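Local coordinates for uncharacterized protein (Bacteroides ovatus CL02T12C04, PDB 6PTM) that probably releases sugar units from the chain ends of carrageenan, acting as an exo-carrageenase of glycoside hydrolase family 42, at residues A[69-74]-A[133-138]; A[262-267]-A[371-376]; A[445-450]-A[724-729]. One frame throughout, in Å; residues are numbered along the deposited sequence.

Contact 1. Residues A[69-74]-A[133-138]; sequences LKEETA and SELEAV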
ATOM      1  N   LEU A  69      19.235   0.861  20.804  1.00 16.47           N
ATOM      2  CA  LEU A  69      18.726   1.551  19.584  1.00 17.22           C
ATOM      3  C   LEU A  69      17.329   2.135  19.846  1.00 16.36           C
ATOM      4  O   LEU A  69      17.080   3.296  19.485  1.00 15.96           O
ATOM      5  CB  LEU A  69      18.719   0.596  18.387  1.00 15.49           C
ATOM      6  CG  LEU A  69      18.121   1.147  17.101  1.00 15.88           C
ATOM      7  CD1 LEU A  69      18.909   2.370  16.599  1.00 15.93           C
ATOM      8  CD2 LEU A  69      18.102   0.056  16.039  1.00 16.15           C
ATOM      9  N   LYS A  70      16.440   1.364  20.458  1.00 16.47           N
ATOM     10  CA  LYS A  70      15.025   1.779  20.626  1.00 17.86           C
ATOM     11  C   LYS A  70      14.984   3.076  21.457  1.00 16.50           C
ATOM     12  O   LYS A  70      14.393   4.031  21.000  1.00 15.87           O
ATOM     13  CB  LYS A  70      14.273   0.618  21.258  1.00 17.79           C
ATOM     14  CG  LYS A  70      12.795   0.843  21.466  1.00 20.44           C
ATOM     15  CD  LYS A  70      12.116  -0.409  21.960  1.00 21.08           C
ATOM     16  CE  LYS A  70      10.671  -0.139  22.303  1.00 21.94           C
ATOM     17  NZ  LYS A  70       9.952  -1.391  22.602  1.00 21.38           N
ATOM     18  N   GLU A  71      15.651   3.091  22.614  1.00 17.83           N
ATOM     19  CA  GLU A  71      15.653   4.238  23.556  1.00 17.29           C
ATOM     20  C   GLU A  71      16.398   5.424  22.930  1.00 16.62           C
ATOM     21  O   GLU A  71      15.945   6.583  23.120  1.00 18.31           O
ATOM     22  CB  GLU A  71      16.207   3.812  24.907  1.00 17.24           C
ATOM     23  CG  GLU A  71      15.282   2.885  25.681  1.00 18.54           C
ATOM     24  CD  GLU A  71      15.398   1.426  25.267  1.00 19.80           C
ATOM     25  OE1 GLU A  71      16.403   1.080  24.594  1.00 19.30           O
ATOM     26  OE2 GLU A  71      14.482   0.643  25.618  1.00 20.02           O
ATOM     27  N   GLU A  72      17.485   5.186  22.206  1.00 17.33           N
ATOM     28  CA  GLU A  72      18.190   6.276  21.481  1.00 17.18           C
ATOM     29  C   GLU A  72      17.277   6.916  20.440  1.00 16.71           C
ATOM     30  O   GLU A  72      17.372   8.151  20.225  1.00 16.52           O
ATOM     31  CB  GLU A  72      19.438   5.769  20.773  1.00 17.73           C
ATOM     32  CG  GLU A  72      20.550   5.390  21.730  1.00 20.17           C
ATOM     33  CD  GLU A  72      21.667   4.683  20.986  1.00 23.20           C
ATOM     34  OE1 GLU A  72      21.991   5.153  19.892  1.00 28.47           O
ATOM     35  OE2 GLU A  72      22.115   3.636  21.430  1.00 22.77           O
ATOM     36  N   THR A  73      16.435   6.116  19.786  1.00 17.02           N
ATOM     37  CA  THR A  73      15.463   6.621  18.787  1.00 15.58           C
ATOM     38  C   THR A  73      14.458   7.515  19.508  1.00 15.73           C
ATOM     39  O   THR A  73      14.171   8.623  19.010  1.00 16.49           O
ATOM     40  CB  THR A  73      14.789   5.476  18.021  1.00 14.92           C
ATOM     41  OG1 THR A  73      15.817   4.767  17.326  1.00 14.92           O
ATOM     42  CG2 THR A  73      13.730   5.978  17.069  1.00 15.78           C
ATOM     43  N   ALA A  74      13.911   7.049  20.628  1.00 15.93           N
ATOM     44  CA  ALA A  74      12.958   7.823  21.461  1.00 16.18           C
ATOM     45  C   ALA A  74      13.625   9.117  21.974  1.00 16.57           C
ATOM     46  O   ALA A  74      12.967  10.186  21.956  1.00 15.49           O
ATOM     47  CB  ALA A  74      12.460   6.966  22.613  1.00 16.35           C
ATOM     48  N   SER A 133      11.115   2.973  31.925  1.00 22.22           N
ATOM     49  CA  SER A 133      10.527   1.727  32.490  1.00 24.95           C
ATOM     50  C   SER A 133      10.991   0.506  31.713  1.00 23.10           C
ATOM     51  O   SER A 133      11.360  -0.505  32.342  1.00 20.91           O
ATOM     52  CB  SER A 133       9.062   1.789  32.473  1.00 29.75           C
ATOM     53  OG  SER A 133       8.697   2.808  33.354  1.00 43.15           O
ATOM     54  N   GLU A 134      10.922   0.577  30.395  1.00 20.26           N
ATOM     55  CA  GLU A 134      11.286  -0.586  29.575  1.00 21.81           C
ATOM     56  C   GLU A 134      12.768  -0.901  29.791  1.00 21.38           C
ATOM     57  O   GLU A 134      13.098  -2.065  30.089  1.00 18.08           O
ATOM     58  CB  GLU A 134      11.012  -0.391  28.082  1.00 23.26           C
ATOM     59  CG  GLU A 134      11.375  -1.651  27.293  1.00 24.03           C
ATOM     60  CD  GLU A 134      10.955  -1.679  25.836  1.00 25.63           C
ATOM     61  OE1 GLU A 134      10.336  -0.714  25.410  1.00 25.00           O
ATOM     62  OE2 GLU A 134      11.318  -2.654  25.115  1.00 32.25           O
ATOM     63  N   LEU A 135      13.652   0.074  29.606  1.00 22.24           N
ATOM     64  CA  LEU A 135      15.111  -0.197  29.693  1.00 22.47           C
ATOM     65  C   LEU A 135      15.500  -0.691  31.103  1.00 21.79           C
ATOM     66  O   LEU A 135      16.367  -1.595  31.169  1.00 25.48           O
ATOM     67  CB  LEU A 135      15.865   1.069  29.287  1.00 23.51           C
ATOM     68  CG  LEU A 135      17.361   0.900  29.049  1.00 25.15           C
ATOM     69  CD1 LEU A 135      17.672  -0.252  28.103  1.00 23.24           C
ATOM     70  CD2 LEU A 135      17.959   2.209  28.528  1.00 25.11           C
ATOM     71  N   GLU A 136      14.918  -0.150  32.168  1.00 21.86           N
ATOM     72  CA  GLU A 136      15.225  -0.620  33.549  0.50 23.09           C
ATOM     73  C   GLU A 136      14.828  -2.097  33.680  1.00 23.51           C
ATOM     74  O   GLU A 136      15.616  -2.841  34.268  1.00 24.18           O
ATOM     75  CB  GLU A 136      14.541   0.264  34.583  0.50 24.09           C
ATOM     76  CG  GLU A 136      15.093   1.679  34.605  0.50 25.08           C
ATOM     77  CD  GLU A 136      15.893   2.031  35.847  0.50 24.59           C
ATOM     78  OE1 GLU A 136      16.618   1.133  36.357  0.50 26.81           O
ATOM     79  OE2 GLU A 136      15.792   3.189  36.289  0.50 20.72           O
ATOM     80  N   ALA A 137      13.706  -2.521  33.101  1.00 21.14           N
ATOM     81  CA  ALA A 137      13.281  -3.933  33.085  1.00 19.96           C
ATOM     82  C   ALA A 137      14.270  -4.772  32.275  1.00 20.41           C
ATOM     83  O   ALA A 137      14.555  -5.918  32.681  1.00 21.99           O
ATOM     84  CB  ALA A 137      11.869  -4.038  32.543  1.00 19.37           C
ATOM     85  N   VAL A 138      14.693  -4.268  31.115  1.00 19.34           N
ATOM     86  CA  VAL A 138      15.688  -4.974  30.275  1.00 20.26           C
ATOM     87  C   VAL A 138      16.999  -5.106  31.074  1.00 21.64           C
ATOM     88  O   VAL A 138      17.573  -6.201  31.075  1.00 20.98           O
ATOM     89  CB  VAL A 138      15.909  -4.280  28.928  1.00 20.16           C
ATOM     90  CG1 VAL A 138      17.095  -4.889  28.210  1.00 20.99           C
ATOM     91  CG2 VAL A 138      14.654  -4.334  28.051  1.00 20.72           C
TER
HETATM   92  O   HOH W   1      11.852   1.488  25.480  1.00 20.03           O
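E71 and L135 mark the point where helices 69-74 and 133-138 face each other, their CA atoms 7.6 Å apart. The axes of these two segments are 10.8 Å apart and run nearly antiparallel, at 160°. K70 and E134 carry the charged half of the contact. Their extended side chains cross at about a right angle. K70 NZ gives a hydrogen bond of 2.9 Å to E134 OE1, on the syn lone pair of that oxygen, as part of a salt bridge. A second, weak bond runs from K70 NZ to E134 OE2 at 3.1 Å. One ammonium group thus faces both oxygens of the carboxylate. The lysine reaches this far because CG lies opposite the backbone N (chi1 -178°) and the rest of the chain stays straight.

The setting is the all-helical N-terminal region, where helices 69-90 and 109-139 pack side by side here, nearly antiparallel. Helix 44-63 lies against the same place: I58 touches E71, and L57 and A61 touch L135.

E71 takes a different route. Its chain bends at chi2 (83°) and crosses L135 at a slant, meeting it with carbon as well as oxygen. CG of E71 is 4.0 Å from CD2 of L135, and OE2 of E71 is 3.9 Å from CB of L135. The carboxylate is buried and forms a salt bridge with R145. The acids E71 and E134 come within 4.4 Å of each other, measured from OE2 of E71 to OE1 of E134. A water donates one hydrogen bond to each of these two oxygens, which probably eases the approach. R145 also makes a long, weak ion pair with E134, so positive charge from K70 and R145 probably offsets the repulsion between the two acids.

Contact 2. Residues A[262-267]-A[371-376]; sequences LARQVN and VTEWFS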
ATOM      1  N   LEU A 262       5.065  14.776 -28.940  1.00 18.67           N
ATOM      2  CA  LEU A 262       6.006  15.739 -28.353  1.00 19.73           C
ATOM      3  C   LEU A 262       6.169  15.381 -26.868  1.00 21.58           C
ATOM      4  O   LEU A 262       7.259  15.612 -26.299  1.00 21.84           O
ATOM      5  CB  LEU A 262       5.487  17.156 -28.586  1.00 20.62           C
ATOM      6  CG  LEU A 262       6.393  18.258 -28.073  1.00 20.94           C
ATOM      7  CD1 LEU A 262       7.698  18.260 -28.839  1.00 21.45           C
ATOM      8  CD2 LEU A 262       5.698  19.596 -28.166  1.00 22.37           C
ATOM      9  N   ALA A 263       5.158  14.763 -26.267  1.00 21.47           N
ATOM     10  CA  ALA A 263       5.248  14.284 -24.874  1.00 21.31           C
ATOM     11  C   ALA A 263       6.279  13.158 -24.816  1.00 20.53           C
ATOM     12  O   ALA A 263       7.134  13.172 -23.914  1.00 19.37           O
ATOM     13  CB  ALA A 263       3.888  13.852 -24.376  1.00 23.00           C
ATOM     14  N   ARG A 264       6.209  12.210 -25.751  1.00 19.53           N
ATOM     15  CA  ARG A 264       7.162  11.078 -25.823  1.00 19.41           C
ATOM     16  C   ARG A 264       8.599  11.588 -26.123  1.00 18.71           C
ATOM     17  O   ARG A 264       9.568  11.064 -25.501  1.00 15.78           O
ATOM     18  CB  ARG A 264       6.644  10.034 -26.818  1.00 20.90           C
ATOM     19  CG  ARG A 264       5.196   9.648 -26.542  1.00 23.19           C
ATOM     20  CD  ARG A 264       5.025   8.201 -26.146  1.00 24.18           C
ATOM     21  NE  ARG A 264       3.728   7.905 -25.516  1.00 24.31           N
ATOM     22  CZ  ARG A 264       3.263   6.667 -25.342  1.00 22.97           C
ATOM     23  NH1 ARG A 264       3.959   5.636 -25.804  1.00 23.13           N
ATOM     24  NH2 ARG A 264       2.109   6.458 -24.727  1.00 21.36           N
ATOM     25  N   GLN A 265       8.762  12.554 -27.029  1.00 19.39           N
ATOM     26  CA  GLN A 265      10.100  13.159 -27.295  1.00 19.97           C
ATOM     27  C   GLN A 265      10.657  13.717 -25.968  1.00 19.24           C
ATOM     28  O   GLN A 265      11.837  13.464 -25.618  1.00 19.03           O
ATOM     29  CB  GLN A 265      10.013  14.255 -28.366  1.00 20.74           C
ATOM     30  CG  GLN A 265      11.318  15.062 -28.530  1.00 20.49           C
ATOM     31  CD  GLN A 265      11.108  16.275 -29.405  1.00 22.74           C
ATOM     32  OE1 GLN A 265      10.477  16.151 -30.441  1.00 21.48           O
ATOM     33  NE2 GLN A 265      11.551  17.458 -28.963  1.00 20.59           N
ATOM     34  N   VAL A 266       9.839  14.455 -25.237  1.00 17.97           N
ATOM     35  CA  VAL A 266      10.320  15.210 -24.050  1.00 19.62           C
ATOM     36  C   VAL A 266      10.718  14.202 -22.964  1.00 19.30           C
ATOM     37  O   VAL A 266      11.823  14.338 -22.368  1.00 18.27           O
ATOM     38  CB  VAL A 266       9.300  16.267 -23.567  1.00 18.62           C
ATOM     39  CG1 VAL A 266       9.677  16.808 -22.201  1.00 19.71           C
ATOM     40  CG2 VAL A 266       9.148  17.423 -24.558  1.00 18.63           C
ATOM     41  N   ASN A 267       9.869  13.205 -22.716  1.00 17.95           N
ATOM     42  CA  ASN A 267      10.179  12.174 -21.701  1.00 18.31           C
ATOM     43  C   ASN A 267      11.448  11.416 -22.112  1.00 16.61           C
ATOM     44  O   ASN A 267      12.287  11.211 -21.236  1.00 16.15           O
ATOM     45  CB  ASN A 267       8.974  11.265 -21.452  1.00 17.67           C
ATOM     46  CG  ASN A 267       7.979  11.950 -20.553  1.00 17.69           C
ATOM     47  OD1 ASN A 267       8.039  11.832 -19.327  1.00 21.13           O
ATOM     48  ND2 ASN A 267       7.080  12.704 -21.147  1.00 15.63           N
ATOM     49  N   VAL A 371      -2.824   3.359 -20.684  1.00 13.00           N
ATOM     50  CA  VAL A 371      -2.066   3.844 -19.503  1.00 13.48           C
ATOM     51  C   VAL A 371      -0.968   2.833 -19.197  1.00 12.50           C
ATOM     52  O   VAL A 371       0.166   3.248 -18.963  1.00 11.88           O
ATOM     53  CB  VAL A 371      -2.995   4.115 -18.301  1.00 13.03           C
ATOM     54  CG1 VAL A 371      -2.194   4.278 -17.021  1.00 12.49           C
ATOM     55  CG2 VAL A 371      -3.867   5.336 -18.584  1.00 13.33           C
ATOM     56  N   THR A 372      -1.306   1.532 -19.178  1.00 12.90           N
ATOM     57  CA  THR A 372      -0.293   0.466 -19.015  1.00 12.67           C
ATOM     58  C   THR A 372       0.840   0.670 -20.046  1.00 12.82           C
ATOM     59  O   THR A 372       2.049   0.602 -19.661  1.00 12.49           O
ATOM     60  CB  THR A 372      -0.954  -0.914 -19.115  1.00 12.60           C
ATOM     61  OG1 THR A 372      -1.956  -1.076 -18.104  1.00 11.92           O
ATOM     62  CG2 THR A 372       0.077  -2.009 -19.066  1.00 13.20           C
ATOM     63  N   GLU A 373       0.491   0.880 -21.312  1.00 13.20           N
ATOM     64  CA  GLU A 373       1.498   1.072 -22.408  1.00 14.70           C
ATOM     65  C   GLU A 373       2.386   2.299 -22.102  1.00 13.95           C
ATOM     66  O   GLU A 373       3.629   2.242 -22.300  1.00 14.32           O
ATOM     67  CB  GLU A 373       0.789   1.152 -23.758  1.00 16.19           C
ATOM     68  CG  GLU A 373       1.749   1.258 -24.942  1.00 18.90           C
ATOM     69  CD  GLU A 373       2.359   2.627 -25.187  1.00 21.56           C
ATOM     70  OE1 GLU A 373       1.663   3.648 -24.975  1.00 21.94           O
ATOM     71  OE2 GLU A 373       3.539   2.669 -25.605  1.00 27.52           O
ATOM     72  N   TRP A 374       1.796   3.368 -21.580  1.00 13.47           N
ATOM     73  CA  TRP A 374       2.537   4.601 -21.255  1.00 13.65           C
ATOM     74  C   TRP A 374       3.621   4.276 -20.224  1.00 13.64           C
ATOM     75  O   TRP A 374       4.781   4.675 -20.406  1.00 14.72           O
ATOM     76  CB  TRP A 374       1.541   5.668 -20.792  1.00 14.79           C
ATOM     77  CG  TRP A 374       2.142   6.788 -19.997  1.00 16.00           C
ATOM     78  CD1 TRP A 374       1.964   7.061 -18.668  1.00 16.04           C
ATOM     79  CD2 TRP A 374       3.021   7.792 -20.504  1.00 17.79           C
ATOM     80  NE1 TRP A 374       2.659   8.183 -18.320  1.00 16.91           N
ATOM     81  CE2 TRP A 374       3.338   8.637 -19.417  1.00 17.83           C
ATOM     82  CE3 TRP A 374       3.560   8.060 -21.769  1.00 18.21           C
ATOM     83  CZ2 TRP A 374       4.154   9.751 -19.572  1.00 17.95           C
ATOM     84  CZ3 TRP A 374       4.354   9.171 -21.919  1.00 18.79           C
ATOM     85  CH2 TRP A 374       4.663   9.986 -20.829  1.00 18.73           C
ATOM     86  N   PHE A 375       3.253   3.561 -19.165  1.00 13.05           N
ATOM     87  CA  PHE A 375       4.191   3.209 -18.077  1.00 12.98           C
ATOM     88  C   PHE A 375       5.215   2.204 -18.598  1.00 13.35           C
ATOM     89  O   PHE A 375       6.382   2.297 -18.128  1.00 13.14           O
ATOM     90  CB  PHE A 375       3.430   2.746 -16.834  1.00 12.54           C
ATOM     91  CG  PHE A 375       2.825   3.898 -16.087  1.00 12.52           C
ATOM     92  CD1 PHE A 375       3.628   4.906 -15.588  1.00 12.13           C
ATOM     93  CD2 PHE A 375       1.456   4.011 -15.935  1.00 12.14           C
ATOM     94  CE1 PHE A 375       3.071   5.973 -14.915  1.00 12.91           C
ATOM     95  CE2 PHE A 375       0.904   5.088 -15.270  1.00 12.54           C
ATOM     96  CZ  PHE A 375       1.706   6.083 -14.789  1.00 12.68           C
ATOM     97  N   SER A 376       4.836   1.319 -19.523  1.00 13.04           N
ATOM     98  CA  SER A 376       5.784   0.437 -20.231  1.00 15.40           C
ATOM     99  C   SER A 376       6.796   1.273 -21.027  1.00 14.69           C
ATOM    100  O   SER A 376       8.004   0.958 -20.944  1.00 16.49           O
ATOM    101  CB  SER A 376       5.094  -0.599 -21.108  1.00 17.75           C
ATOM    102  OG  SER A 376       4.383  -1.521 -20.287  1.00 22.19           O
TER
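R264 and E373 form a two-pronged salt bridge between helices 262-267 and 371-376. R264 NH1 binds E373 OE2 at 3.0 Å, and R264 NH2 binds E373 OE1 at 2.9 Å. Both oxygens use their syn lone pairs. Guanidinium and carboxylate planes are only 11° apart, so the grip is flat and end-on. Both chains bend at chi2, which brings their charged ends together. R264 NE turns instead to the carbonyl O of I258, which helps fix the rotation of the group. With an alanine here, E373 would probably lose its charge partner and the I258 carbonyl this donor.

The remaining contacts are with the W374 ring. Its CE3 lies over one face of the guanidinium, 3.7 Å from R264 NH2, but the planes are inclined at 52° and do not stack. At the ring edge, W374 CH2 is 3.7 Å from N267 ND2, with the amide nearly perpendicular to the indole. That amide is held by A263 O, Y256 and N198.

Segments 262-267 and 371-376 run at 30° to each other. Their helices flank strand 288-292 along the chain, and each leads to a parallel strand, consistent with outer helices of the (beta/alpha)8 barrel known from family 42 enzymes.

Contact 3. Residues A[445-450]-A[724-729]; sequences FDWVEI and VNIGKS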
ATOM      1  N   PHE A 445     -10.351   1.174  11.874  1.00 16.00           N
ATOM      2  CA  PHE A 445      -9.728   2.011  10.819  1.00 16.82           C
ATOM      3  C   PHE A 445     -10.095   1.408   9.464  1.00 16.96           C
ATOM      4  O   PHE A 445     -10.606   0.273   9.390  1.00 17.40           O
ATOM      5  CB  PHE A 445      -8.199   2.157  10.988  1.00 16.98           C
ATOM      6  CG  PHE A 445      -7.437   0.852  11.085  1.00 16.24           C
ATOM      7  CD1 PHE A 445      -7.062   0.156   9.949  1.00 15.97           C
ATOM      8  CD2 PHE A 445      -7.076   0.335  12.310  1.00 15.50           C
ATOM      9  CE1 PHE A 445      -6.389  -1.055  10.041  1.00 16.34           C
ATOM     10  CE2 PHE A 445      -6.413  -0.880  12.400  1.00 16.76           C
ATOM     11  CZ  PHE A 445      -6.091  -1.582  11.266  1.00 16.06           C
ATOM     12  N   ASP A 446      -9.778   2.133   8.405  1.00 17.46           N
ATOM     13  CA  ASP A 446     -10.034   1.645   7.035  1.00 18.51           C
ATOM     14  C   ASP A 446      -8.926   0.630   6.724  1.00 17.81           C
ATOM     15  O   ASP A 446      -7.848   1.062   6.304  1.00 18.42           O
ATOM     16  CB  ASP A 446     -10.119   2.817   6.048  1.00 19.67           C
ATOM     17  CG  ASP A 446     -10.339   2.321   4.624  1.00 19.70           C
ATOM     18  OD1 ASP A 446     -10.549   1.097   4.464  1.00 17.75           O
ATOM     19  OD2 ASP A 446     -10.283   3.145   3.703  1.00 19.42           O
ATOM     20  N   TRP A 447      -9.206  -0.659   6.924  1.00 17.23           N
ATOM     21  CA  TRP A 447      -8.263  -1.800   6.780  1.00 17.50           C
ATOM     22  C   TRP A 447      -8.165  -2.292   5.323  1.00 17.10           C
ATOM     23  O   TRP A 447      -7.389  -3.226   5.089  1.00 16.22           O
ATOM     24  CB  TRP A 447      -8.690  -2.979   7.684  1.00 17.25           C
ATOM     25  CG  TRP A 447     -10.043  -3.534   7.339  1.00 17.60           C
ATOM     26  CD1 TRP A 447     -11.237  -2.864   7.417  1.00 18.34           C
ATOM     27  CD2 TRP A 447     -10.362  -4.827   6.786  1.00 18.01           C
ATOM     28  NE1 TRP A 447     -12.270  -3.652   6.989  1.00 18.49           N
ATOM     29  CE2 TRP A 447     -11.772  -4.870   6.611  1.00 18.45           C
ATOM     30  CE3 TRP A 447      -9.614  -5.958   6.451  1.00 18.53           C
ATOM     31  CZ2 TRP A 447     -12.423  -5.976   6.077  1.00 17.93           C
ATOM     32  CZ3 TRP A 447     -10.267  -7.068   5.962  1.00 17.92           C
ATOM     33  CH2 TRP A 447     -11.645  -7.068   5.759  1.00 18.72           C
ATOM     34  N   VAL A 448      -8.963  -1.774   4.390  1.00 16.68           N
ATOM     35  CA  VAL A 448      -9.250  -2.477   3.102  1.00 16.39           C
ATOM     36  C   VAL A 448      -8.018  -2.386   2.177  1.00 16.11           C
ATOM     37  O   VAL A 448      -7.692  -3.406   1.547  1.00 14.06           O
ATOM     38  CB  VAL A 448     -10.540  -1.965   2.416  1.00 17.22           C
ATOM     39  CG1 VAL A 448     -10.723  -2.596   1.057  1.00 17.45           C
ATOM     40  CG2 VAL A 448     -11.781  -2.272   3.239  1.00 16.53           C
ATOM     41  N   GLU A 449      -7.355  -1.229   2.091  1.00 14.37           N
ATOM     42  CA  GLU A 449      -6.167  -1.080   1.209  1.00 14.29           C
ATOM     43  C   GLU A 449      -4.986  -1.931   1.721  1.00 14.94           C
ATOM     44  O   GLU A 449      -4.410  -2.708   0.903  1.00 13.95           O
ATOM     45  CB  GLU A 449      -5.832   0.391   1.054  1.00 16.12           C
ATOM     46  CG  GLU A 449      -6.926   1.140   0.336  1.00 16.81           C
ATOM     47  CD  GLU A 449      -6.628   2.614   0.165  1.00 19.08           C
ATOM     48  OE1 GLU A 449      -5.434   2.976  -0.035  1.00 20.06           O
ATOM     49  OE2 GLU A 449      -7.587   3.376   0.268  1.00 18.03           O
ATOM     50  N   ILE A 450      -4.595  -1.821   3.000  1.00 14.71           N
ATOM     51  CA  ILE A 450      -3.384  -2.538   3.516  1.00 14.39           C
ATOM     52  C   ILE A 450      -3.635  -4.047   3.694  1.00 14.79           C
ATOM     53  O   ILE A 450      -2.641  -4.780   3.841  1.00 14.63           O
ATOM     54  CB  ILE A 450      -2.852  -1.900   4.803  1.00 14.58           C
ATOM     55  CG1 ILE A 450      -3.869  -1.889   5.945  1.00 14.36           C
ATOM     56  CG2 ILE A 450      -2.299  -0.505   4.524  1.00 14.64           C
ATOM     57  CD1 ILE A 450      -3.244  -1.467   7.272  1.00 14.73           C
ATOM     58  N   VAL A 724      -3.687  -9.382  15.009  1.00 13.40           N
ATOM     59  CA  VAL A 724      -3.939  -7.921  15.069  1.00 13.86           C
ATOM     60  C   VAL A 724      -5.444  -7.716  15.211  1.00 13.78           C
ATOM     61  O   VAL A 724      -6.190  -8.228  14.391  1.00 13.08           O
ATOM     62  CB  VAL A 724      -3.401  -7.210  13.816  1.00 12.67           C
ATOM     63  CG1 VAL A 724      -3.548  -5.709  13.944  1.00 12.91           C
ATOM     64  CG2 VAL A 724      -1.982  -7.626  13.522  1.00 12.77           C
ATOM     65  N   ASN A 725      -5.859  -6.959  16.219  1.00 15.25           N
ATOM     66  CA  ASN A 725      -7.280  -6.589  16.384  1.00 15.32           C
ATOM     67  C   ASN A 725      -7.566  -5.374  15.497  1.00 15.07           C
ATOM     68  O   ASN A 725      -7.179  -4.252  15.871  1.00 15.60           O
ATOM     69  CB  ASN A 725      -7.640  -6.353  17.841  1.00 15.21           C
ATOM     70  CG  ASN A 725      -9.124  -6.150  18.028  1.00 14.96           C
ATOM     71  OD1 ASN A 725      -9.910  -6.376  17.106  1.00 14.65           O
ATOM     72  ND2 ASN A 725      -9.521  -5.756  19.227  1.00 14.27           N
ATOM     73  N   ILE A 726      -8.220  -5.621  14.363  1.00 15.72           N
ATOM     74  CA  ILE A 726      -8.652  -4.596  13.373  1.00 18.10           C
ATOM     75  C   ILE A 726     -10.033  -4.107  13.820  1.00 16.26           C
ATOM     76  O   ILE A 726     -10.486  -3.102  13.297  1.00 14.93           O
ATOM     77  CB  ILE A 726      -8.708  -5.184  11.950  1.00 22.29           C
ATOM     78  CG1 ILE A 726      -7.419  -5.907  11.563  1.00 26.48           C
ATOM     79  CG2 ILE A 726      -9.012  -4.092  10.937  1.00 27.15           C
ATOM     80  CD1 ILE A 726      -7.545  -6.728  10.269  1.00 28.21           C
ATOM     81  N   GLY A 727     -10.657  -4.800  14.772  1.00 16.39           N
ATOM     82  CA  GLY A 727     -11.995  -4.459  15.296  1.00 18.05           C
ATOM     83  C   GLY A 727     -12.001  -3.183  16.137  1.00 18.35           C
ATOM     84  O   GLY A 727     -10.973  -2.809  16.736  1.00 16.74           O
ATOM     85  N   LYS A 728     -13.165  -2.568  16.283  1.00 19.01           N
ATOM     86  CA  LYS A 728     -13.265  -1.255  16.949  1.00 19.99           C
ATOM     87  C   LYS A 728     -13.502  -1.421  18.448  1.00 18.51           C
ATOM     88  O   LYS A 728     -13.667  -0.396  19.114  1.00 17.33           O
ATOM     89  CB  LYS A 728     -14.449  -0.477  16.390  1.00 24.81           C
ATOM     90  CG  LYS A 728     -15.771  -1.139  16.721  1.00 28.48           C
ATOM     91  CD  LYS A 728     -16.902  -0.650  15.868  1.00 33.15           C
ATOM     92  CE  LYS A 728     -17.560   0.585  16.418  1.00 33.21           C
ATOM     93  NZ  LYS A 728     -19.012   0.483  16.153  1.00 35.76           N
ATOM     94  N   SER A 729     -13.590  -2.635  18.975  1.00 18.49           N
ATOM     95  CA  SER A 729     -13.734  -2.812  20.448  1.00 18.25           C
ATOM     96  C   SER A 729     -12.874  -3.989  20.884  1.00 17.65           C
ATOM     97  O   SER A 729     -12.388  -4.694  20.023  1.00 18.56           O
ATOM     98  CB  SER A 729     -15.204  -2.946  20.878  1.00 18.27           C
ATOM     99  OG  SER A 729     -15.777  -4.144  20.367  1.00 18.61           O
TER
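I726 meets W447 and F445 through a single methyl group, and the contact is apolar. CG2 of I726 lies 3.5 Å from CB of W447, and 3.8 Å from its CG. The same methyl is 3.9 Å from CZ of F445. It reaches both rings obliquely, and the side chains cross at about a right angle. In W447 CG sits between the backbone N and the carbonyl carbon (chi1 62°), which leaves CB facing I726 while the indole leads away and meets the ring of Y443. All three residues are buried.

The contact joins the beta-galactosidase family region, probably the barrel domain, to the C-terminal antiparallel sheet. Segment 445-450 runs into helix 448-460, and segment 724-729 holds the last residues of strand 718-725 and the turn after it. A backbone hydrogen bond between I726 and A444 adds to the join.

Polar bonds shape each segment from within. D446 OD1 accepts from V448 N at 3.3 Å, a capping bond at the turn that leads into the helix. N725 OD1 accepts from G727 N at 2.9 Å, which makes an Asx turn at the end of the strand. N725 ND2 donates to S729 O at 3.2 Å.

How the contacts relate
The three contacts follow one another along the chain without overlap: contact 1 closes before contact 2 opens, and contact 2 before contact 3. Contact 1 lies within the N-terminal helices. Contact 2 links two outer helices of the probable barrel. Contact 3 ties the turn leading into helix 448-460, in that same region, to the C-terminal sheet, spanning 273 residues of the single chain. The centres of contacts 1 and 2 are 50 Å apart, on opposite sides of the chain's centre. Contact 3 is deeper, 14 Å from that centre. Its nearest atoms are about 16 Å from contact 1 and about 17 Å from contact 2. No two contacts touch.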